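Local coordinates for PfkB family carbohydrate kinase (Listeria grayi DSM 20601, PDB 4GM6), which probably transfers a phosphate group from ATP to a sugar or related carbohydrate substrate, at residues G31-R36 and V89-R94; N61-L66 and H95-A100; A316-G321 and K336-F341; H324-H327 and P332-E335. One frame throughout, in Å; residues are numbered along the deposited sequence.

Contact 1 (G31-R36 and V89-R94); sequences GELLMR and VEHLWR
Leu33 is the residue of segment 31-36 that bridges to helix 83-94, where it is met by Leu92 and His91. Along the chain before it, Gly31 adopts an extended conformation in which a beta carbon would press against the carbonyl oxygen of the preceding residue; its own carbonyl oxygen is hydrogen-bonded to Thr77 OG1. Glu32 takes no part in the contact; its carboxylate is divided between a salt bridge to Arg129 and a hydrogen bond to Ser132. At Leu33 the side chain leaves the backbone toward the helix and, with CG anti to the carbonyl carbon (chi1 -80°), extends CD2 to the opposing residues. Leu33 and Leu92 approach tip to tip, CD2 of the former lying 4.1 Å from CG of the latter. The same methyl, Leu33 CD2, comes to 4.2 Å from CD2 of His91, reaching that imidazole obliquely.

The segment passes from core strand 27-30 to strand 34-38 of the small four-stranded sheet, the lid of the ribokinase-like PfkB fold, so Leu33 packs against the core domain just where the chain departs for the lid. Ile55 of strand 50-56 touches both Leu33 and His91 and extends this apolar patch into the small sheet.

Beyond it, Leu34 pairs through its backbone with Gly56, while Met35 packs on Ile53 and Ile55 and on Tyr113 of the third subunit. Arg36 closes the segment, its guanidinium group shared between salt bridges to Asp329 and Asp287.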
loop_
_atom_site.group_PDB
_atom_site.type_symbol
_atom_site.label_atom_id
_atom_site.label_comp_id
_atom_site.label_asym_id
_atom_site.label_seq_id
_atom_site.Cartn_x
_atom_site.Cartn_y
_atom_site.Cartn_z
ATOM N N GLY C 31 -9.465 24.117 -22.628
ATOM C CA GLY C 31 -10.193 23.370 -21.627
ATOM C C GLY C 31 -9.557 23.380 -20.266
ATOM O O GLY C 31 -8.402 23.770 -20.110
ATOM N N GLU C 32 -10.334 22.932 -19.286
ATOM C CA GLU C 32 -9.920 22.953 -17.897
ATOM C C GLU C 32 -9.304 21.621 -17.491
ATOM O O GLU C 32 -9.806 20.566 -17.888
ATOM C CB GLU C 32 -11.135 23.237 -17.019
ATOM C CG GLU C 32 -10.835 23.131 -15.537
ATOM C CD GLU C 32 -11.992 23.573 -14.671
ATOM O OE1 GLU C 32 -13.144 23.597 -15.158
ATOM O OE2 GLU C 32 -11.750 23.880 -13.486
ATOM N N LEU C 33 -8.234 21.680 -16.693
ATOM C CA LEU C 33 -7.649 20.502 -16.080
ATOM C C LEU C 33 -8.243 20.277 -14.693
ATOM O O LEU C 33 -8.406 21.218 -13.920
ATOM C CB LEU C 33 -6.131 20.631 -15.952
ATOM C CG LEU C 33 -5.349 20.339 -17.232
ATOM C CD1 LEU C 33 -5.319 21.607 -18.068
ATOM C CD2 LEU C 33 -3.935 19.861 -16.934
ATOM N N LEU C 34 -8.553 19.023 -14.384
ATOM C CA LEU C 34 -9.140 18.672 -13.096
ATOM C C LEU C 34 -8.215 17.703 -12.383
ATOM O O LEU C 34 -7.512 16.913 -13.019
ATOM C CB LEU C 34 -10.500 17.988 -13.295
ATOM C CG LEU C 34 -11.545 18.830 -14.011
ATOM C CD1 LEU C 34 -12.827 18.029 -14.243
ATOM C CD2 LEU C 34 -11.808 20.053 -13.149
ATOM N N MET C 35 -8.216 17.729 -11.064
ATOM C CA MET C 35 -7.574 16.629 -10.374
ATOM C C MET C 35 -8.649 15.599 -10.036
ATOM O O MET C 35 -9.653 15.921 -9.379
ATOM C CB MET C 35 -6.851 17.079 -9.120
ATOM C CG MET C 35 -6.289 15.888 -8.341
ATOM S SD MET C 35 -5.230 16.349 -6.957
ATOM C CE MET C 35 -6.313 17.409 -6.011
ATOM N N ARG C 36 -8.471 14.376 -10.508
ATOM C CA ARG C 36 -9.403 13.328 -10.142
ATOM C C ARG C 36 -8.902 12.597 -8.895
ATOM O O ARG C 36 -7.711 12.320 -8.785
ATOM C CB ARG C 36 -9.630 12.326 -11.276
ATOM C CG ARG C 36 -10.324 11.101 -10.710
ATOM C CD ARG C 36 -10.850 10.096 -11.719
ATOM N NE ARG C 36 -10.023 9.854 -12.894
ATOM C CZ ARG C 36 -9.586 8.655 -13.295
ATOM N NH1 ARG C 36 -8.887 8.549 -14.410
ATOM N NH2 ARG C 36 -9.825 7.569 -12.592
ATOM N N VAL C 89 0.238 21.539 -14.211
ATOM C CA VAL C 89 1.240 22.006 -15.170
ATOM C C VAL C 89 2.321 20.934 -15.367
ATOM O O VAL C 89 2.714 20.638 -16.498
ATOM C CB VAL C 89 1.866 23.343 -14.724
ATOM C CG1 VAL C 89 2.960 23.788 -15.693
ATOM C CG2 VAL C 89 0.793 24.421 -14.633
ATOM N N GLU C 90 2.787 20.338 -14.273
ATOM C CA GLU C 90 3.813 19.296 -14.352
ATOM C C GLU C 90 3.317 18.060 -15.136
ATOM O O GLU C 90 4.076 17.413 -15.856
ATOM C CB GLU C 90 4.329 18.928 -12.953
ATOM C CG GLU C 90 4.856 20.132 -12.167
ATOM C CD GLU C 90 5.122 19.871 -10.676
ATOM O OE1 GLU C 90 4.210 19.401 -9.944
ATOM O OE2 GLU C 90 6.251 20.177 -10.216
ATOM N N HIS C 91 2.037 17.751 -15.008
ATOM C CA HIS C 91 1.422 16.708 -15.826
ATOM C C HIS C 91 1.534 17.035 -17.337
ATOM O O HIS C 91 1.847 16.163 -18.143
ATOM C CB HIS C 91 -0.019 16.524 -15.383
ATOM C CG HIS C 91 -0.890 15.810 -16.364
ATOM N ND1 HIS C 91 -0.993 14.437 -16.402
ATOM C CD2 HIS C 91 -1.739 16.278 -17.311
ATOM C CE1 HIS C 91 -1.858 14.085 -17.339
ATOM N NE2 HIS C 91 -2.328 15.184 -17.905
ATOM N N LEU C 92 1.307 18.292 -17.715
ATOM C CA LEU C 92 1.493 18.715 -19.107
ATOM C C LEU C 92 2.941 18.544 -19.566
ATOM O O LEU C 92 3.192 18.036 -20.660
ATOM C CB LEU C 92 1.041 20.166 -19.306
ATOM C CG LEU C 92 -0.462 20.367 -19.112
ATOM C CD1 LEU C 92 -0.844 21.833 -19.139
ATOM C CD2 LEU C 92 -1.249 19.588 -20.154
ATOM N N TRP C 93 3.887 18.965 -18.731
ATOM C CA TRP C 93 5.313 18.842 -19.043
ATOM C C TRP C 93 5.708 17.394 -19.273
ATOM O O TRP C 93 6.365 17.059 -20.263
ATOM C CB TRP C 93 6.181 19.360 -17.893
ATOM C CG TRP C 93 6.204 20.846 -17.695
ATOM C CD1 TRP C 93 5.784 21.803 -18.567
ATOM C CD2 TRP C 93 6.712 21.543 -16.543
ATOM N NE1 TRP C 93 5.983 23.057 -18.027
ATOM C CE2 TRP C 93 6.551 22.923 -16.786
ATOM C CE3 TRP C 93 7.278 21.128 -15.328
ATOM C CZ2 TRP C 93 6.942 23.901 -15.852
ATOM C CZ3 TRP C 93 7.668 22.100 -14.401
ATOM C CH2 TRP C 93 7.496 23.470 -14.671
ATOM N N ARG C 94 5.351 16.549 -18.313
ATOM C CA ARG C 94 5.666 15.130 -18.352
ATOM C C ARG C 94 5.228 14.520 -19.683
ATOM O O ARG C 94 5.887 13.627 -20.198
ATOM C CB ARG C 94 4.998 14.404 -17.170
ATOM C CG ARG C 94 5.133 12.885 -17.195
ATOM C CD ARG C 94 4.290 12.207 -16.110
ATOM N NE ARG C 94 4.981 12.157 -14.821
ATOM C CZ ARG C 94 5.171 11.056 -14.100
ATOM N NH1 ARG C 94 4.707 9.876 -14.520
ATOM N NH2 ARG C 94 5.818 11.144 -12.941
#

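Contact 2 (N61-L66 and H95-A100); sequences NVAVNL and HQVDTA
Val64 and His95 make the tight end of this contact, one methyl of the valine lying over a face of the imidazole. Val64 CG1 is 3.6 Å from His95 CG. Set 28° off the ring normal, the same methyl makes a CH-pi contact with the imidazole. CG2 of Val64 turns to the neighbouring valine, 3.8 Å from CG2 of Val97, and the two valine side chains lie roughly perpendicular. One residue earlier on the helix, Ala63 CB lies 4.1 Å from Val97 CG1, completing the apolar join between helix 58-68 and the start of edge strand 97-104 in the main sheet of the alpha/beta core.

The other side is looser. Gln96, exposed and with positive phi, is the C-prime residue of the Schellman motif ending helix 83-94, and packs on Trp93 of the second subunit. Past Val97 the chain runs away from helix 58-68; Asp98 OD1 accepts from Ala100 N at 3.1 Å in an Asx turn.

No hydrogen bond joins the two segments. The imidazole's polar grip comes instead from Lys68, bonded to His95 ND1; a lysine donor there would be consistent with ND1 as acceptor and a neutral ring beside the valine methyls.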
loop_
_atom_site.group_PDB
_atom_site.type_symbol
_atom_site.label_atom_id
_atom_site.label_comp_id
_atom_site.label_asym_id
_atom_site.label_seq_id
_atom_site.Cartn_x
_atom_site.Cartn_y
_atom_site.Cartn_z
ATOM N N ASN C 61 -6.753 15.819 -22.081
ATOM C CA ASN C 61 -6.466 14.421 -22.373
ATOM C C ASN C 61 -6.240 14.271 -23.874
ATOM O O ASN C 61 -5.313 13.581 -24.318
ATOM C CB ASN C 61 -7.619 13.514 -21.945
ATOM C CG ASN C 61 -7.844 13.511 -20.450
ATOM O OD1 ASN C 61 -6.990 13.934 -19.673
ATOM N ND2 ASN C 61 -9.017 13.037 -20.039
ATOM N N VAL C 62 -7.087 14.931 -24.664
ATOM C CA VAL C 62 -6.907 14.876 -26.092
ATOM C C VAL C 62 -5.521 15.391 -26.466
ATOM O O VAL C 62 -4.846 14.801 -27.313
ATOM C CB VAL C 62 -8.029 15.608 -26.855
ATOM C CG1 VAL C 62 -7.612 15.863 -28.300
ATOM C CG2 VAL C 62 -9.297 14.767 -26.798
ATOM N N ALA C 63 -5.089 16.475 -25.824
ATOM C CA ALA C 63 -3.772 17.045 -26.103
ATOM C C ALA C 63 -2.652 16.063 -25.777
ATOM O O ALA C 63 -1.761 15.843 -26.588
ATOM C CB ALA C 63 -3.575 18.349 -25.334
ATOM N N VAL C 64 -2.685 15.485 -24.582
ATOM C CA VAL C 64 -1.670 14.508 -24.197
ATOM C C VAL C 64 -1.645 13.327 -25.177
ATOM O O VAL C 64 -0.582 12.902 -25.617
ATOM C CB VAL C 64 -1.884 14.005 -22.743
ATOM C CG1 VAL C 64 -1.075 12.739 -22.454
ATOM C CG2 VAL C 64 -1.539 15.105 -21.751
ATOM N N ASN C 65 -2.813 12.790 -25.512
ATOM C CA ASN C 65 -2.863 11.628 -26.388
ATOM C C ASN C 65 -2.334 11.946 -27.788
ATOM O O ASN C 65 -1.653 11.114 -28.393
ATOM C CB ASN C 65 -4.275 11.032 -26.447
ATOM C CG ASN C 65 -4.777 10.582 -25.091
ATOM O OD1 ASN C 65 -3.991 10.272 -24.195
ATOM N ND2 ASN C 65 -6.096 10.526 -24.938
ATOM N N LEU C 66 -2.630 13.144 -28.300
ATOM C CA LEU C 66 -2.093 13.554 -29.605
ATOM C C LEU C 66 -0.577 13.590 -29.539
ATOM O O LEU C 66 0.109 13.117 -30.447
ATOM C CB LEU C 66 -2.635 14.930 -30.060
ATOM C CG LEU C 66 -4.014 14.856 -30.723
ATOM C CD1 LEU C 66 -4.611 16.230 -30.986
ATOM C CD2 LEU C 66 -3.953 14.041 -32.006
ATOM N N HIS C 95 4.126 15.014 -20.240
ATOM C CA HIS C 95 3.568 14.442 -21.469
ATOM C C HIS C 95 3.809 15.333 -22.678
ATOM O O HIS C 95 3.209 15.141 -23.740
ATOM C CB HIS C 95 2.078 14.155 -21.301
ATOM C CG HIS C 95 1.788 13.104 -20.282
ATOM N ND1 HIS C 95 2.139 11.782 -20.461
ATOM C CD2 HIS C 95 1.204 13.177 -19.062
ATOM C CE1 HIS C 95 1.774 11.084 -19.401
ATOM N NE2 HIS C 95 1.201 11.904 -18.538
ATOM N N GLN C 96 4.684 16.316 -22.485
ATOM C CA GLN C 96 5.172 17.203 -23.544
ATOM C C GLN C 96 4.099 18.010 -24.268
ATOM O O GLN C 96 4.209 18.274 -25.461
ATOM C CB GLN C 96 6.039 16.416 -24.526
ATOM C CG GLN C 96 7.302 15.885 -23.869
ATOM C CD GLN C 96 8.294 15.339 -24.868
ATOM O OE1 GLN C 96 8.066 14.294 -25.475
ATOM N NE2 GLN C 96 9.411 16.043 -25.039
ATOM N N VAL C 97 3.061 18.412 -23.546
ATOM C CA VAL C 97 2.120 19.381 -24.092
ATOM C C VAL C 97 2.676 20.755 -23.761
ATOM O O VAL C 97 3.132 20.983 -22.642
ATOM C CB VAL C 97 0.725 19.216 -23.469
ATOM C CG1 VAL C 97 -0.233 20.255 -24.022
ATOM C CG2 VAL C 97 0.193 17.814 -23.736
ATOM N N ASP C 98 2.661 21.653 -24.744
ATOM C CA ASP C 98 3.154 23.023 -24.588
ATOM C C ASP C 98 2.375 23.745 -23.492
ATOM O O ASP C 98 1.140 23.729 -23.490
ATOM C CB ASP C 98 2.983 23.778 -25.916
ATOM C CG ASP C 98 3.677 25.142 -25.928
ATOM O OD1 ASP C 98 4.432 25.468 -24.986
ATOM O OD2 ASP C 98 3.469 25.893 -26.907
ATOM N N THR C 99 3.087 24.388 -22.569
ATOM C CA THR C 99 2.429 25.111 -21.479
ATOM C C THR C 99 2.485 26.641 -21.618
ATOM O O THR C 99 1.978 27.370 -20.762
ATOM C CB THR C 99 3.000 24.696 -20.103
ATOM O OG1 THR C 99 4.404 24.973 -20.066
ATOM C CG2 THR C 99 2.776 23.202 -19.852
ATOM N N ALA C 100 3.105 27.132 -22.683
ATOM C CA ALA C 100 3.241 28.576 -22.877
ATOM C C ALA C 100 1.926 29.356 -22.738
ATOM O O ALA C 100 1.941 30.555 -22.476
ATOM C CB ALA C 100 3.889 28.883 -24.231
#

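Contact 3 (A316-G321 and K336-F341); sequences ATAAAG and KTIADF
Ile338 and Phe341 of helix 335-344, one turn apart, straddle the methyl of Ala318 in a helix-helix packing at the C-terminal end of the PfkB alpha/beta fold. The short segments cross steeply, with 107° between their directions and 8.8 Å between their axes. Alanines make the surface of helix 309-323 shallow here, and the larger residues of the other helix supply the relief.

The branch of Ile338 fits this shallow surface. CG2, anti to the backbone N, settles against the helix backbone itself, 3.8 Å from Ala319 N, and at the same time lies 3.9 Å from Ala319 CB. CD1, at the end of the other branch, reaches the same alanine methyl, so that Ala319 CB is touched by both ends of the isoleucine. In return the bump of Ala318 CB enters the hollow between Ile338 and Phe341, coming to 4.2 Å from Ile338 O.

Phe341 CG is likewise anti to its own backbone N (chi1 176°), which extends the ring across to helix 309-323, where Leu322 also touches it. Leu120 of the fourth subunit packs on this phenylalanine too, placing the contact beside a subunit interface. On the exposed part of helix 335-344, Lys336 and Asp340 form a salt bridge. Ala318 meets the aromatic ring at its edge, near the ring plane, with CB 3.9 Å from Phe341 CD2.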
loop_
_atom_site.group_PDB
_atom_site.type_symbol
_atom_site.label_atom_id
_atom_site.label_comp_id
_atom_site.label_asym_id
_atom_site.label_seq_id
_atom_site.Cartn_x
_atom_site.Cartn_y
_atom_site.Cartn_z
ATOM N N ALA C 316 -8.333 4.129 -34.263
ATOM C CA ALA C 316 -8.877 4.890 -33.143
ATOM C C ALA C 316 -9.681 4.017 -32.189
ATOM O O ALA C 316 -9.606 4.193 -30.980
ATOM C CB ALA C 316 -9.722 6.053 -33.627
ATOM N N THR C 317 -10.464 3.084 -32.724
ATOM C CA THR C 317 -11.199 2.181 -31.851
ATOM C C THR C 317 -10.234 1.305 -31.041
ATOM O O THR C 317 -10.488 1.014 -29.874
ATOM C CB THR C 317 -12.197 1.309 -32.630
ATOM O OG1 THR C 317 -13.010 2.153 -33.459
ATOM C CG2 THR C 317 -13.084 0.537 -31.663
ATOM N N ALA C 318 -9.125 0.899 -31.656
ATOM C CA ALA C 318 -8.111 0.122 -30.952
ATOM C C ALA C 318 -7.471 0.942 -29.840
ATOM O O ALA C 318 -7.233 0.445 -28.735
ATOM C CB ALA C 318 -7.055 -0.374 -31.924
ATOM N N ALA C 319 -7.200 2.209 -30.120
ATOM C CA ALA C 319 -6.582 3.080 -29.123
ATOM C C ALA C 319 -7.485 3.229 -27.916
ATOM O O ALA C 319 -7.039 3.185 -26.765
ATOM C CB ALA C 319 -6.314 4.456 -29.729
ATOM N N ALA C 320 -8.759 3.459 -28.191
ATOM C CA ALA C 320 -9.754 3.640 -27.141
ATOM C C ALA C 320 -9.906 2.357 -26.331
ATOM O O ALA C 320 -10.069 2.394 -25.112
ATOM C CB ALA C 320 -11.090 4.030 -27.766
ATOM N N GLY C 321 -9.864 1.217 -27.016
ATOM C CA GLY C 321 -10.032 -0.060 -26.341
ATOM C C GLY C 321 -8.919 -0.305 -25.345
ATOM O O GLY C 321 -9.171 -0.676 -24.194
ATOM N N LYS C 336 2.888 2.663 -32.740
ATOM C CA LYS C 336 3.225 1.304 -33.175
ATOM C C LYS C 336 2.488 0.255 -32.334
ATOM O O LYS C 336 1.931 -0.711 -32.860
ATOM C CB LYS C 336 4.743 1.112 -33.113
ATOM C CG LYS C 336 5.204 -0.291 -32.784
ATOM C CD LYS C 336 5.713 -0.993 -34.019
ATOM C CE LYS C 336 6.377 -2.308 -33.650
ATOM N NZ LYS C 336 6.600 -3.118 -34.871
ATOM N N THR C 337 2.468 0.464 -31.025
ATOM C CA THR C 337 1.768 -0.431 -30.125
ATOM C C THR C 337 0.289 -0.512 -30.482
ATOM O O THR C 337 -0.293 -1.590 -30.526
ATOM C CB THR C 337 1.903 0.043 -28.677
ATOM O OG1 THR C 337 3.290 0.077 -28.324
ATOM C CG2 THR C 337 1.159 -0.886 -27.745
ATOM N N ILE C 338 -0.316 0.638 -30.741
ATOM C CA ILE C 338 -1.728 0.702 -31.107
ATOM C C ILE C 338 -1.979 0.053 -32.467
ATOM O O ILE C 338 -2.894 -0.765 -32.626
ATOM C CB ILE C 338 -2.223 2.167 -31.111
ATOM C CG1 ILE C 338 -2.106 2.772 -29.698
ATOM C CG2 ILE C 338 -3.662 2.251 -31.593
ATOM C CD1 ILE C 338 -2.248 4.284 -29.671
ATOM N N ALA C 339 -1.148 0.399 -33.445
ATOM C CA ALA C 339 -1.265 -0.168 -34.782
ATOM C C ALA C 339 -1.089 -1.692 -34.773
ATOM O O ALA C 339 -1.805 -2.408 -35.482
ATOM C CB ALA C 339 -0.279 0.494 -35.740
ATOM N N ASP C 340 -0.152 -2.191 -33.971
ATOM C CA ASP C 340 0.071 -3.632 -33.913
ATOM C C ASP C 340 -1.157 -4.313 -33.315
ATOM O O ASP C 340 -1.596 -5.354 -33.792
ATOM C CB ASP C 340 1.312 -3.978 -33.091
ATOM C CG ASP C 340 2.608 -3.706 -33.836
ATOM O OD1 ASP C 340 2.584 -3.581 -35.078
ATOM O OD2 ASP C 340 3.663 -3.630 -33.173
ATOM N N PHE C 341 -1.734 -3.713 -32.283
ATOM C CA PHE C 341 -2.918 -4.311 -31.691
ATOM C C PHE C 341 -4.054 -4.354 -32.702
ATOM O O PHE C 341 -4.729 -5.374 -32.855
ATOM C CB PHE C 341 -3.374 -3.570 -30.439
ATOM C CG PHE C 341 -4.648 -4.123 -29.861
ATOM C CD1 PHE C 341 -4.698 -5.422 -29.380
ATOM C CD2 PHE C 341 -5.799 -3.364 -29.841
ATOM C CE1 PHE C 341 -5.873 -5.944 -28.871
ATOM C CE2 PHE C 341 -6.980 -3.876 -29.330
ATOM C CZ PHE C 341 -7.018 -5.167 -28.852
#

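Contact 4 (H324-H327 and P332-E335); sequences HSIH and PFDE
The loop joining helix 309-323 to helix 335-344 folds back on itself, and Ile326 from its beginning meets Pro332 and Phe333 from its end. The isoleucine CG1 lies at the centre of the contact, 3.7 Å from Phe333 CZ and 3.8 Å from Pro332 CG. Its two branches then divide: CG2 stays with the proline, 3.9 Å from Pro332 CG, whereas CD1 turns to the phenylalanine, 3.9 Å from Phe333 CZ. A chi2 of -68° folds CD1 back, keeping it near the ring and the proline alike. The isoleucine and proline side chains run antiparallel alongside one another, while the isoleucine reaches the outer end of the aromatic ring obliquely.

Within segment 332-335 the proline also lies on its neighbour, CG being 3.9 Å above the Phe333 ring plane and over the ring centre. Immediately afterwards Asp334 takes the N-cap position of helix 335-344, and its OD1 is hydrogen-bonded to Thr337 OG1. The fourth subunit adjoins the loop: its Pro44 packs on Ile326, its Lys121 on Phe333, and its Thr118 O is hydrogen-bonded to Ser325 OG.

With no hydrogen bond between segments 324-327 and 332-335, their meeting rests on aliphatic and aromatic carbon alone, and polar bonds such as Ile326 O to Lys323 NZ and Ser325 OG to the fourth subunit lie outside this pairing.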
loop_
_atom_site.group_PDB
_atom_site.type_symbol
_atom_site.label_atom_id
_atom_site.label_comp_id
_atom_site.label_asym_id
_atom_site.label_seq_id
_atom_site.Cartn_x
_atom_site.Cartn_y
_atom_site.Cartn_z
ATOM N N HIS C 324 -8.825 1.509 -21.870
ATOM C CA HIS C 324 -9.672 0.970 -20.815
ATOM C C HIS C 324 -8.873 0.117 -19.826
ATOM O O HIS C 324 -9.311 -0.093 -18.708
ATOM C CB HIS C 324 -10.818 0.153 -21.416
ATOM C CG HIS C 324 -11.933 0.984 -21.971
ATOM N ND1 HIS C 324 -11.816 1.705 -23.139
ATOM C CD2 HIS C 324 -13.195 1.196 -21.523
ATOM C CE1 HIS C 324 -12.953 2.335 -23.382
ATOM N NE2 HIS C 324 -13.805 2.044 -22.414
ATOM N N SER C 325 -7.693 -0.347 -20.232
ATOM C CA SER C 325 -6.859 -1.201 -19.378
ATOM C C SER C 325 -5.874 -0.422 -18.503
ATOM O O SER C 325 -5.064 -1.027 -17.785
ATOM C CB SER C 325 -6.049 -2.173 -20.232
ATOM O OG SER C 325 -6.874 -3.121 -20.879
ATOM N N ILE C 326 -5.922 0.904 -18.594
ATOM C CA ILE C 326 -4.967 1.775 -17.896
ATOM C C ILE C 326 -5.643 2.736 -16.911
ATOM O O ILE C 326 -6.571 3.475 -17.267
ATOM C CB ILE C 326 -4.134 2.584 -18.903
ATOM C CG1 ILE C 326 -3.449 1.624 -19.870
ATOM C CG2 ILE C 326 -3.089 3.446 -18.186
ATOM C CD1 ILE C 326 -2.367 0.787 -19.189
ATOM N N HIS C 327 -5.186 2.706 -15.663
ATOM C CA HIS C 327 -5.617 3.672 -14.671
ATOM C C HIS C 327 -5.207 5.072 -15.071
ATOM O O HIS C 327 -4.089 5.285 -15.554
ATOM C CB HIS C 327 -4.979 3.360 -13.309
ATOM C CG HIS C 327 -5.571 2.168 -12.627
ATOM N ND1 HIS C 327 -6.898 2.110 -12.249
ATOM C CD2 HIS C 327 -5.017 0.988 -12.242
ATOM C CE1 HIS C 327 -7.139 0.946 -11.666
ATOM N NE2 HIS C 327 -6.015 0.247 -11.651
ATOM N N PRO C 332 -1.328 5.800 -22.640
ATOM C CA PRO C 332 0.129 5.764 -22.582
ATOM C C PRO C 332 0.806 5.126 -23.790
ATOM O O PRO C 332 2.030 5.077 -23.844
ATOM C CB PRO C 332 0.397 4.899 -21.337
ATOM C CG PRO C 332 -0.762 3.942 -21.315
ATOM C CD PRO C 332 -1.944 4.690 -21.892
ATOM N N PHE C 333 0.034 4.642 -24.753
ATOM C CA PHE C 333 0.613 3.810 -25.794
ATOM C C PHE C 333 1.145 4.629 -26.954
ATOM O O PHE C 333 0.552 5.656 -27.323
ATOM C CB PHE C 333 -0.418 2.783 -26.277
ATOM C CG PHE C 333 -1.006 1.966 -25.166
ATOM C CD1 PHE C 333 -0.267 0.968 -24.552
ATOM C CD2 PHE C 333 -2.285 2.216 -24.715
ATOM C CE1 PHE C 333 -0.805 0.230 -23.515
ATOM C CE2 PHE C 333 -2.827 1.480 -23.684
ATOM C CZ PHE C 333 -2.092 0.490 -23.085
ATOM N N ASP C 334 2.262 4.190 -27.530
ATOM C CA ASP C 334 2.720 4.800 -28.773
ATOM C C ASP C 334 1.974 4.239 -29.980
ATOM O O ASP C 334 1.239 3.240 -29.880
ATOM C CB ASP C 334 4.234 4.684 -28.966
ATOM C CG ASP C 334 4.700 3.258 -29.104
ATOM O OD1 ASP C 334 3.878 2.370 -29.433
ATOM O OD2 ASP C 334 5.906 3.030 -28.876
ATOM N N GLU C 335 2.160 4.899 -31.116
ATOM C CA GLU C 335 1.426 4.561 -32.329
ATOM C C GLU C 335 1.640 3.110 -32.764
ATOM O O GLU C 335 0.690 2.415 -33.125
ATOM C CB GLU C 335 1.798 5.502 -33.476
ATOM C CG GLU C 335 1.114 5.110 -34.776
ATOM C CD GLU C 335 1.403 6.056 -35.931
ATOM O OE1 GLU C 335 2.071 7.085 -35.723
ATOM O OE2 GLU C 335 0.948 5.766 -37.053
#

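From the N terminus, the chain leaves core strand 27-30 for the lid and is met in contact 1 by helix 83-94, closing a loop of 52 residues. Contact 2 opens inside that loop, on helix 58-68, and closes just past it at 95-100, so the two cross; they touch where Leu92 O receives Val97 N, probably in a hydrogen bond, and together join the approach to the lid, two core helices and the edge strand. Much later, helix 309-323 opens contact 3, and contact 4 is nested inside the loop that helix 335-344 closes. Ile338 and Phe333 pack together between them. Contacts 1 and 3 have centres about 24 Å apart.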